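Local atomic coordinates of farnesyl pyrophosphate synthetase (Staphylococcus aureus, PDB entry 5H9D), a protein that probably catalyses the magnesium-dependent elongation of allylic diphosphates with isopentenyl units, leading to heptaprenyl diphosphate. Residues Thr190-Lys193 / Leu194-Ile197; Leu172-Ile175 / Ser176-Gly180. One frame throughout, in Å; residues are numbered along the deposited sequence.

Contact 1: residues Thr190-Lys193 / Leu194-Ile197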
loop_
_atom_site.group_PDB
_atom_site.type_symbol
_atom_site.label_atom_id
_atom_site.label_comp_id
_atom_site.label_asym_id
_atom_site.label_seq_id
_atom_site.Cartn_x
_atom_site.Cartn_y
_atom_site.Cartn_z
ATOM N N THR A 190 17.496 2.087 -21.407
ATOM C CA THR A 190 17.995 1.666 -20.108
ATOM C C THR A 190 16.846 1.582 -19.102
ATOM O O THR A 190 16.789 0.658 -18.300
ATOM C CB THR A 190 19.102 2.634 -19.612
ATOM O OG1 THR A 190 18.694 3.992 -19.846
ATOM C CG2 THR A 190 20.410 2.365 -20.358
ATOM N N VAL A 191 15.924 2.539 -19.166
ATOM C CA VAL A 191 14.770 2.554 -18.271
ATOM C C VAL A 191 13.872 1.368 -18.620
ATOM O O VAL A 191 13.494 0.574 -17.749
ATOM C CB VAL A 191 13.939 3.872 -18.402
ATOM C CG1 VAL A 191 12.691 3.791 -17.535
ATOM C CG2 VAL A 191 14.778 5.064 -17.972
ATOM N N ARG A 192 13.530 1.249 -19.896
ATOM C CA ARG A 192 12.692 0.150 -20.335
ATOM C C ARG A 192 13.382 -1.146 -19.919
ATOM O O ARG A 192 12.736 -2.112 -19.513
ATOM C CB ARG A 192 12.503 0.198 -21.851
ATOM C CG ARG A 192 11.046 0.079 -22.283
ATOM C CD ARG A 192 10.485 -1.308 -22.013
ATOM N NE ARG A 192 10.594 -2.187 -23.174
ATOM C CZ ARG A 192 11.732 -2.609 -23.731
ATOM N NH1 ARG A 192 12.915 -2.241 -23.244
ATOM N NH2 ARG A 192 11.678 -3.416 -24.786
ATOM N N LYS A 193 14.706 -1.144 -19.991
ATOM C CA LYS A 193 15.483 -2.312 -19.613
ATOM C C LYS A 193 15.320 -2.609 -18.114
ATOM O O LYS A 193 15.057 -3.737 -17.711
ATOM C CB LYS A 193 16.961 -2.083 -19.931
ATOM C CG LYS A 193 17.695 -3.346 -20.270
ATOM C CD LYS A 193 17.176 -3.863 -21.591
ATOM C CE LYS A 193 17.665 -2.983 -22.783
ATOM N NZ LYS A 193 19.171 -3.007 -22.957
ATOM N N LEU A 194 15.475 -1.584 -17.289
ATOM C CA LEU A 194 15.351 -1.773 -15.855
ATOM C C LEU A 194 13.903 -2.005 -15.428
ATOM O O LEU A 194 13.646 -2.729 -14.465
ATOM C CB LEU A 194 16.006 -0.601 -15.132
ATOM C CG LEU A 194 17.531 -0.692 -15.327
ATOM C CD1 LEU A 194 18.204 0.632 -14.988
ATOM C CD2 LEU A 194 18.077 -1.811 -14.476
ATOM N N LYS A 195 12.949 -1.426 -16.149
ATOM C CA LYS A 195 11.561 -1.698 -15.816
ATOM C C LYS A 195 11.359 -3.224 -15.961
ATOM O O LYS A 195 10.841 -3.873 -15.054
ATOM C CB LYS A 195 10.612 -0.949 -16.754
ATOM C CG LYS A 195 9.110 -1.140 -16.415
ATOM C CD LYS A 195 8.247 -1.384 -17.680
ATOM C CE LYS A 195 8.022 -0.130 -18.538
ATOM N NZ LYS A 195 6.809 0.687 -18.138
ATOM N N MET A 196 11.784 -3.789 -17.091
ATOM C CA MET A 196 11.665 -5.234 -17.330
ATOM C C MET A 196 12.507 -6.118 -16.385
ATOM O O MET A 196 12.011 -7.154 -15.916
ATOM C CB MET A 196 11.997 -5.589 -18.796
ATOM C CG MET A 196 10.981 -5.040 -19.785
ATOM S SD MET A 196 11.306 -5.515 -21.447
ATOM C CE MET A 196 10.296 -6.884 -21.497
ATOM N N ILE A 197 13.758 -5.723 -16.107
ATOM C CA ILE A 197 14.617 -6.492 -15.199
ATOM C C ILE A 197 13.921 -6.611 -13.836
ATOM O O ILE A 197 13.780 -7.711 -13.271
ATOM C CB ILE A 197 15.965 -5.803 -14.951
ATOM C CG1 ILE A 197 16.814 -5.832 -16.223
ATOM C CG2 ILE A 197 16.685 -6.488 -13.791
ATOM C CD1 ILE A 197 18.128 -5.157 -16.089
#
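The amide N of K195 donates to V191 O at 2.6 Å, near the start of helix 188-215. The same i to i+4 pattern gives the bonds from L194 N to T190 O (2.8 Å), from M196 N to R192 O (3.1 Å) and from I197 N to K193 O (2.9 Å), which makes 190-197 one unbroken alpha-helical piece.

Beside this ladder, R192 and M196 run side by side in the same direction, one turn apart. M196 SD lies over the centre of one face of the R192 guanidinium, 3.7 Å from CZ, a sulfur-over-face approach and not one at an edge. Bends at chi2 (-69°) and chi3 (-94°) swing the guanidinium round to meet the sulfur. On the M196 side, CG stands beside the backbone N and passes R192 O at 3.4 Å. The R192 guanidinium also has a second, weak partner in E189, a long ion pair within the same helix.

Beyond these bonds, the side chains meet different neighbours. K193, M196 and I197 rest against L294 of helix 276-296, M196 further meets an aromatic side chain of a bound peptide, and L194 and V191 face A181 and I182 of helix 158-183, so this two-turn piece is flanked by helices 158-183 and 276-296.

Contact 2: residues Leu172-Ile175 / Ser176-Gly180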
loop_
_atom_site.group_PDB
_atom_site.type_symbol
_atom_site.label_atom_id
_atom_site.label_comp_id
_atom_site.label_asym_id
_atom_site.label_seq_id
_atom_site.Cartn_x
_atom_site.Cartn_y
_atom_site.Cartn_z
ATOM N N LEU A 172 5.704 -3.469 -7.610
ATOM C CA LEU A 172 6.435 -2.475 -6.834
ATOM C C LEU A 172 7.947 -2.655 -6.970
ATOM O O LEU A 172 8.719 -1.782 -6.584
ATOM C CB LEU A 172 6.019 -2.536 -5.354
ATOM C CG LEU A 172 6.077 -1.217 -4.561
ATOM C CD1 LEU A 172 5.076 -0.201 -5.143
ATOM C CD2 LEU A 172 5.744 -1.490 -3.115
ATOM N N ILE A 173 8.378 -3.796 -7.499
ATOM C CA ILE A 173 9.805 -4.034 -7.698
ATOM C C ILE A 173 10.101 -3.384 -9.051
ATOM O O ILE A 173 11.158 -2.799 -9.286
ATOM C CB ILE A 173 10.106 -5.519 -7.751
ATOM C CG1 ILE A 173 9.554 -6.207 -6.495
ATOM C CG2 ILE A 173 11.577 -5.730 -7.822
ATOM C CD1 ILE A 173 10.307 -5.877 -5.206
ATOM N N GLN A 174 9.112 -3.476 -9.925
ATOM C CA GLN A 174 9.162 -2.893 -11.249
ATOM C C GLN A 174 9.263 -1.371 -11.130
ATOM O O GLN A 174 10.051 -0.734 -11.832
ATOM C CB GLN A 174 7.892 -3.263 -11.961
ATOM C CG GLN A 174 7.879 -3.017 -13.419
ATOM C CD GLN A 174 6.564 -3.415 -13.968
ATOM O OE1 GLN A 174 6.046 -4.481 -13.646
ATOM N NE2 GLN A 174 5.999 -2.563 -14.791
ATOM N N ILE A 175 8.439 -0.794 -10.252
ATOM C CA ILE A 175 8.468 0.662 -9.994
ATOM C C ILE A 175 9.808 1.082 -9.363
ATOM O O ILE A 175 10.328 2.157 -9.656
ATOM C CB ILE A 175 7.337 1.064 -9.051
ATOM C CG1 ILE A 175 6.027 0.939 -9.799
ATOM C CG2 ILE A 175 7.554 2.449 -8.484
ATOM C CD1 ILE A 175 4.851 0.925 -8.874
ATOM N N SER A 176 10.366 0.224 -8.516
ATOM C CA SER A 176 11.631 0.536 -7.867
ATOM C C SER A 176 12.764 0.611 -8.880
ATOM O O SER A 176 13.676 1.429 -8.749
ATOM C CB SER A 176 11.987 -0.517 -6.818
ATOM O OG SER A 176 10.908 -0.733 -5.941
ATOM N N THR A 177 12.739 -0.257 -9.878
ATOM C CA THR A 177 13.810 -0.220 -10.858
ATOM C C THR A 177 13.583 0.844 -11.933
ATOM O O THR A 177 14.548 1.466 -12.381
ATOM C CB THR A 177 14.000 -1.575 -11.524
ATOM O OG1 THR A 177 12.717 -2.096 -11.886
ATOM C CG2 THR A 177 14.717 -2.526 -10.594
ATOM N N GLU A 178 12.321 1.069 -12.312
ATOM C CA GLU A 178 11.961 2.048 -13.350
ATOM C C GLU A 178 12.214 3.491 -12.927
ATOM O O GLU A 178 12.950 4.238 -13.606
ATOM C CB GLU A 178 10.490 1.915 -13.719
ATOM C CG GLU A 178 10.153 2.414 -15.109
ATOM C CD GLU A 178 8.669 2.288 -15.432
ATOM O OE1 GLU A 178 8.030 1.271 -15.032
ATOM O OE2 GLU A 178 8.140 3.209 -16.101
ATOM N N VAL A 179 11.579 3.863 -11.820
ATOM C CA VAL A 179 11.693 5.182 -11.218
ATOM C C VAL A 179 13.149 5.470 -10.830
ATOM O O VAL A 179 13.676 6.560 -11.038
ATOM C CB VAL A 179 10.815 5.247 -9.946
ATOM C CG1 VAL A 179 10.986 6.589 -9.257
ATOM C CG2 VAL A 179 9.349 4.990 -10.302
ATOM N N GLY A 180 13.809 4.476 -10.276
ATOM C CA GLY A 180 15.182 4.682 -9.874
ATOM C C GLY A 180 16.055 5.142 -11.027
ATOM O O GLY A 180 17.007 5.906 -10.840
#
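S176 folds back on L172 one turn earlier. Its CB lies 3.5 Å from I173 O, and beyond it OG bonds to L172 O at 2.5 Å, with the hydroxyl in the carbonyl plane. The first torsion (-51°) places OG beside the backbone N, on the side from which it can reach the preceding turn. L172 O is thus gripped twice by one residue, for S176 N also donates to it at 3.2 Å; that amide stands well above the carbonyl plane (52° out of it), so the two donors use different approaches to the oxygen.

These turns belong to helix 158-183 of the all-alpha isoprenoid synthase fold, where long helices pack round one another. R44 and V48 of helix 43-51 and L71 of helix 62-85 cover S176.

T177 OG1 sits near I173 O and Q174 O, and its strongest polar partner is L194 O on helix 188-215, to which it is hydrogen-bonded. On another side of the helix, I175 and V179 lie side by side, meeting through their CG2 methyls at 3.6 Å. V179 N donates to I175 O at 3.0 Å, fixing the one-turn spacing of the two branched side chains. Both reach helix 127-150, I175 at L132 and S136, V179 at I133.

How the contacts relate
Following the chain from the N terminus, contact 2 is met first, on helix 158-183; the chain then turns and enters helix 188-215, where contact 1 follows at once. Each contact is local, made of i to i+4 pairs within about two turns of its helix, so neither closes a long loop; they stand in series and neither nest nor cross. Their centres are 9 Å apart, and the facing pairs run in reverse order: V191 CG1 packs on E178 CG at 3.8 Å, while the later K195 O meets the earlier Q174 CG at 3.5 Å. That order shows two successive helices packed antiparallel. A weak, long ion pair between K195 and E178 adds a polar tie across the same interface.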